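Transcriptional regulator, LacI family (Arthrobacter sp., PDB 4RKR) probably regulates transcription as a sugar-responsive LacI-family regulator, binding lactose (a galactose joined to a glucose) between the two lobes of its periplasmic-binding-protein-like core. Local coordinates at residues I75-G80 with I95-N100; A243-E248 with K277-L282. All blocks are in the same frame, centred on the assembly; numbering follows the deposited sequence.

Contact 1 (I75-G80 with I95-N100); sequences IGYLGG and IVLDEN. With GAL (beta-D-galactopyranose), chain E; GLC (alpha-D-glucopyranose), chain B.
With CG of Tyr77 anti to its carbonyl carbon (chi1 -78°) and CG of Leu97 turned likewise, the tyrosine ring comes to lie against the leucine methylene. Leu97 CB sits 3.8 Å from the centroid of the Tyr77 ring, over one face and shifted toward its rim, a CH-pi contact. Glu99 takes a different route: its CG stands between the backbone N and the carbonyl carbon (chi1 66°), and the extended chain beyond reaches into the turn at 78-80. There OE2 accepts two amides that arrive from opposite faces of the carboxylate: Leu78 N at 3.2 Å, nearly in line with the C-O bond, and Gly80 N, also 3.2 Å from OE2, from above the carboxylate plane. Behind these side chains the two strands pair in parallel, with Gly76 N giving its hydrogen to Ile95 O (3.0 Å) and Gly76 O receiving Leu97 N (3.1 Å). On one face of the sheet Ile75 and Ile95 lie side by side, pointing the same way. At the other end is the sugar. Asp98 OD2 accepts from galactose O6 at 2.7 Å and from glucose O3 at 2.6 Å; Tyr112 OH reaches the same oxygen and Arg151 stands farther off. Galactose O6 meets the Tyr77 ring at its edge, in plane, 2.7 Å from Tyr77 OH, which is also hydrogen-bonded with Tyr29 OH. The loops at the strand ends of this beta-alpha-beta unit thus line the ligand pocket. A carboxylate accepting from hydroxyls of both sugars is chemistry suited to recognising the linked disaccharide, while Glu99 braces the neighbouring turn.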
# COMPACT_ATOMS: atom_id res chain seq x y z
N ILE A 75 19.13 1.36 1.93
CA ILE A 75 18.59 0.70 0.76
C ILE A 75 17.49 1.61 0.22
O ILE A 75 16.64 2.10 0.98
CB ILE A 75 17.96 -0.63 1.15
CG1 ILE A 75 19.04 -1.59 1.64
CG2 ILE A 75 17.16 -1.21 -0.03
CD1 ILE A 75 18.48 -2.81 2.35
N GLY A 76 17.47 1.84 -1.08
CA GLY A 76 16.46 2.75 -1.57
C GLY A 76 16.34 2.98 -3.05
O GLY A 76 17.24 2.66 -3.86
N TYR A 77 15.18 3.53 -3.39
CA TYR A 77 14.95 4.14 -4.69
C TYR A 77 15.23 5.63 -4.51
O TYR A 77 14.55 6.31 -3.74
CB TYR A 77 13.51 3.91 -5.11
CG TYR A 77 13.23 2.52 -5.66
CD1 TYR A 77 13.02 1.43 -4.80
CD2 TYR A 77 13.16 2.30 -7.03
CE1 TYR A 77 12.76 0.16 -5.30
CE2 TYR A 77 12.90 1.03 -7.54
CZ TYR A 77 12.69 -0.02 -6.68
OH TYR A 77 12.47 -1.24 -7.20
N LEU A 78 16.24 6.15 -5.22
CA LEU A 78 16.77 7.49 -4.92
C LEU A 78 16.48 8.55 -5.95
O LEU A 78 16.97 9.67 -5.82
CB LEU A 78 18.29 7.42 -4.70
CG LEU A 78 18.80 6.69 -3.44
CD1 LEU A 78 20.17 7.23 -3.09
CD2 LEU A 78 17.89 6.83 -2.23
N GLY A 79 15.70 8.20 -6.98
CA GLY A 79 15.29 9.16 -8.00
C GLY A 79 16.45 9.83 -8.73
O GLY A 79 16.36 10.98 -9.11
N GLY A 80 17.54 9.10 -8.92
CA GLY A 80 18.67 9.61 -9.69
C GLY A 80 19.84 10.15 -8.89
O GLY A 80 20.83 10.54 -9.49
N ILE A 95 22.76 0.84 -1.15
CA ILE A 95 22.29 -0.09 -2.14
C ILE A 95 21.11 0.55 -2.82
O ILE A 95 20.08 0.79 -2.16
CB ILE A 95 21.83 -1.39 -1.49
CG1 ILE A 95 23.02 -2.02 -0.75
CG2 ILE A 95 21.26 -2.33 -2.54
CD1 ILE A 95 22.64 -3.20 0.10
N VAL A 96 21.26 0.85 -4.11
CA VAL A 96 20.21 1.52 -4.90
C VAL A 96 19.51 0.52 -5.81
O VAL A 96 20.12 -0.46 -6.23
CB VAL A 96 20.75 2.67 -5.78
CG1 VAL A 96 21.44 3.72 -4.94
CG2 VAL A 96 21.70 2.17 -6.85
N LEU A 97 18.23 0.77 -6.10
CA LEU A 97 17.48 -0.06 -7.04
C LEU A 97 17.10 0.70 -8.29
O LEU A 97 16.82 1.91 -8.25
CB LEU A 97 16.21 -0.63 -6.40
CG LEU A 97 16.50 -1.77 -5.43
CD1 LEU A 97 16.62 -1.25 -4.01
CD2 LEU A 97 15.45 -2.85 -5.51
N ASP A 98 17.14 -0.03 -9.40
CA ASP A 98 16.53 0.41 -10.64
C ASP A 98 17.03 1.76 -11.14
O ASP A 98 16.25 2.53 -11.67
CB ASP A 98 15.01 0.45 -10.43
CG ASP A 98 14.22 0.27 -11.72
OD1 ASP A 98 14.78 -0.05 -12.79
OD2 ASP A 98 13.00 0.48 -11.63
N GLU A 99 18.32 2.05 -10.95
CA GLU A 99 18.93 3.24 -11.54
C GLU A 99 20.43 3.10 -11.65
O GLU A 99 21.02 2.21 -11.04
CB GLU A 99 18.60 4.51 -10.74
CG GLU A 99 19.19 4.59 -9.34
CD GLU A 99 18.92 5.94 -8.67
OE1 GLU A 99 19.75 6.84 -8.84
OE2 GLU A 99 17.89 6.11 -7.97
N ASN A 100 21.04 3.98 -12.43
CA ASN A 100 22.48 4.02 -12.55
C ASN A 100 23.12 4.27 -11.18
O ASN A 100 22.99 5.36 -10.61
CB ASN A 100 22.92 5.11 -13.52
CG ASN A 100 24.41 5.08 -13.80
OD1 ASN A 100 25.23 4.81 -12.90
ND2 ASN A 100 24.78 5.36 -15.04
C1 GAL E . 9.46 2.37 -10.42
C2 GAL E . 7.95 2.23 -10.60
C3 GAL E . 7.40 1.06 -9.78
C4 GAL E . 8.21 -0.20 -10.06
C5 GAL E . 9.70 0.06 -9.90
C6 GAL E . 10.48 -1.18 -10.29
O2 GAL E . 7.33 3.44 -10.16
O3 GAL E . 6.03 0.77 -10.08
O4 GAL E . 7.93 -0.64 -11.38
O5 GAL E . 10.12 1.14 -10.74
O6 GAL E . 11.82 -1.04 -9.79
C1 GLC B . 13.68 5.24 -11.68
C2 GLC B . 13.47 3.88 -12.35
C3 GLC B . 11.99 3.54 -12.47
C4 GLC B . 11.35 3.64 -11.11
C5 GLC B . 11.56 5.05 -10.56
C6 GLC B . 10.91 5.19 -9.19
O1 GLC B . 13.27 6.28 -12.56
O2 GLC B . 14.00 3.87 -13.68
O3 GLC B . 11.83 2.25 -13.05
O4 GLC B . 9.95 3.39 -11.26
O5 GLC B . 12.95 5.37 -10.46
O6 GLC B . 11.33 6.42 -8.59

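Contact 2 (A243-E248 with K277-L282); sequences ALDLRE and KHRLVL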
# COMPACT_ATOMS: atom_id res chain seq x y z
N ALA A 243 5.84 -9.96 -13.42
CA ALA A 243 5.90 -9.87 -11.96
C ALA A 243 7.31 -10.01 -11.41
O ALA A 243 8.09 -10.81 -11.90
CB ALA A 243 5.02 -10.93 -11.32
N LEU A 244 7.59 -9.24 -10.36
CA LEU A 244 8.80 -9.37 -9.56
C LEU A 244 8.45 -10.10 -8.27
O LEU A 244 7.47 -9.74 -7.59
CB LEU A 244 9.34 -7.99 -9.18
CG LEU A 244 9.86 -7.07 -10.27
CD1 LEU A 244 10.23 -5.71 -9.67
CD2 LEU A 244 11.07 -7.70 -10.95
N ASP A 245 9.24 -11.11 -7.92
CA ASP A 245 9.11 -11.75 -6.62
C ASP A 245 9.77 -10.81 -5.59
O ASP A 245 11.00 -10.70 -5.55
CB ASP A 245 9.78 -13.12 -6.62
CG ASP A 245 9.68 -13.81 -5.28
OD1 ASP A 245 9.10 -13.21 -4.35
OD2 ASP A 245 10.18 -14.95 -5.15
N LEU A 246 8.95 -10.13 -4.80
CA LEU A 246 9.44 -9.09 -3.89
C LEU A 246 10.21 -9.70 -2.73
O LEU A 246 11.09 -9.06 -2.17
CB LEU A 246 8.29 -8.22 -3.39
CG LEU A 246 7.68 -7.39 -4.53
CD1 LEU A 246 6.35 -6.78 -4.13
CD2 LEU A 246 8.64 -6.30 -4.99
N ARG A 247 9.90 -10.95 -2.40
CA ARG A 247 10.77 -11.73 -1.52
C ARG A 247 12.21 -11.74 -2.04
O ARG A 247 13.14 -11.41 -1.31
CB ARG A 247 10.28 -13.18 -1.39
CG ARG A 247 9.21 -13.40 -0.34
CD ARG A 247 9.19 -14.85 0.14
NE ARG A 247 8.93 -14.92 1.57
CZ ARG A 247 9.47 -15.79 2.42
NH1 ARG A 247 10.34 -16.71 2.01
NH2 ARG A 247 9.15 -15.74 3.71
N GLU A 248 12.37 -12.17 -3.30
CA GLU A 248 13.68 -12.26 -3.97
C GLU A 248 14.35 -10.90 -4.10
O GLU A 248 15.57 -10.80 -3.94
CB GLU A 248 13.54 -12.86 -5.38
CG GLU A 248 13.52 -14.39 -5.41
CD GLU A 248 13.22 -14.96 -6.79
OE1 GLU A 248 13.39 -14.23 -7.79
OE2 GLU A 248 12.83 -16.15 -6.89
N LYS A 277 15.24 -10.60 -12.69
CA LYS A 277 14.35 -10.78 -13.83
C LYS A 277 12.92 -10.92 -13.38
O LYS A 277 12.66 -11.51 -12.34
CB LYS A 277 14.76 -12.02 -14.63
CG LYS A 277 16.04 -11.83 -15.44
CD LYS A 277 16.18 -12.87 -16.54
CE LYS A 277 17.45 -12.65 -17.35
NZ LYS A 277 17.40 -13.42 -18.63
N HIS A 278 12.01 -10.37 -14.18
CA HIS A 278 10.57 -10.50 -13.95
C HIS A 278 10.15 -11.87 -14.45
O HIS A 278 10.78 -12.41 -15.35
CB HIS A 278 9.78 -9.46 -14.73
CG HIS A 278 10.08 -8.04 -14.36
ND1 HIS A 278 11.20 -7.37 -14.80
CD2 HIS A 278 9.37 -7.15 -13.63
CE1 HIS A 278 11.18 -6.14 -14.33
NE2 HIS A 278 10.09 -5.98 -13.62
N ARG A 279 9.07 -12.40 -13.88
CA ARG A 279 8.45 -13.62 -14.36
C ARG A 279 7.02 -13.30 -14.77
O ARG A 279 6.32 -12.57 -14.06
CB ARG A 279 8.47 -14.68 -13.26
CG ARG A 279 8.67 -16.10 -13.77
CD ARG A 279 9.31 -17.05 -12.75
NE ARG A 279 9.40 -16.49 -11.39
CZ ARG A 279 10.52 -16.02 -10.82
NH1 ARG A 279 11.69 -16.03 -11.46
NH2 ARG A 279 10.47 -15.54 -9.59
N LEU A 280 6.59 -13.85 -15.91
CA LEU A 280 5.24 -13.61 -16.41
C LEU A 280 4.25 -14.43 -15.61
O LEU A 280 4.42 -15.63 -15.44
CB LEU A 280 5.11 -13.96 -17.89
CG LEU A 280 3.73 -13.82 -18.54
CD1 LEU A 280 3.24 -12.37 -18.59
CD2 LEU A 280 3.75 -14.39 -19.95
N VAL A 281 3.23 -13.75 -15.10
CA VAL A 281 2.18 -14.39 -14.32
C VAL A 281 0.88 -14.17 -15.05
O VAL A 281 0.45 -13.02 -15.17
CB VAL A 281 2.08 -13.77 -12.93
CG1 VAL A 281 0.82 -14.25 -12.21
CG2 VAL A 281 3.34 -14.09 -12.14
N LEU A 282 0.28 -15.24 -15.53
CA LEU A 282 -0.91 -15.15 -16.36
C LEU A 282 -2.17 -15.25 -15.52
O LEU A 282 -2.39 -16.22 -14.82
CB LEU A 282 -0.91 -16.26 -17.40
CG LEU A 282 0.16 -16.19 -18.47
CD1 LEU A 282 0.17 -17.45 -19.30
CD2 LEU A 282 -0.05 -14.97 -19.34
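Leu244 CD2 lies over one face of the His278 ring, and it is simplest to follow that histidine outward. Its CB is 3.6 Å from Ala243 O. With CG anti to the carbonyl carbon (chi1 -62°), the ring turns one face to Leu244: CG and CE1 brush Leu244 CD2, ND1 is the ring atom farthest from it at 3.9 Å, and the closest, CD2 of His278, stands 3.2 Å from Leu244 CD2, with NE2 only slightly farther. That methyl sits 3.4 Å from the ring centroid, 19° off the normal, so the CH-pi contact is tight. Across the backbone, Ala243 and Arg279 form an antiparallel hydrogen-bonded pair: Ala243 N to Arg279 O and Arg279 N to Ala243 O, each 2.7 Å, the second in the carbonyl plane. Beside it, the methyl of Ala243 rests 3.7 Å from Val281 CG2. Arg279 bends back so that NH2 nears the carboxylate of Glu248 in a long salt bridge, 3.6 Å to OE2, the two planes being steeply inclined. Asp245, the N-cap of helix 246-262, weakly accepts from Arg247 N and adds a second negative charge near the guanidinium. Replacing the histidine with an alanine here would probably leave the Leu244 methyl without the ring face it rests on and open a gap toward Ala115 and Met242. The arrangement is consistent with two of the three interlobe crossings of this fold lying side by side: firm backbone bonds and a buried CH-pi contact hold the turn into the helix, whereas the single, long salt bridge to Arg279 is probably yielding.

From the N terminus, contact 1 comes first: it closes a short loop, with helix 82-89 between strands 73-76 and 94-97, in the lobe that opens the chain. Contact 2 follows in series, neither enclosing nor crossing it, and closes a longer loop from the end of strand 240-243 through helix 246-262 to the tail of strand 273-281, where the paired interlobe crossings probably lie. Both reach the same sheet. The two contacts do not touch, their nearest atoms being about 6 Å apart, but helix 246-262, which starts in contact 2, bridges them by packing on Ile95 and Leu97 of contact 1. Tyr29 reaches both, bonded to Tyr77 and touching Leu244.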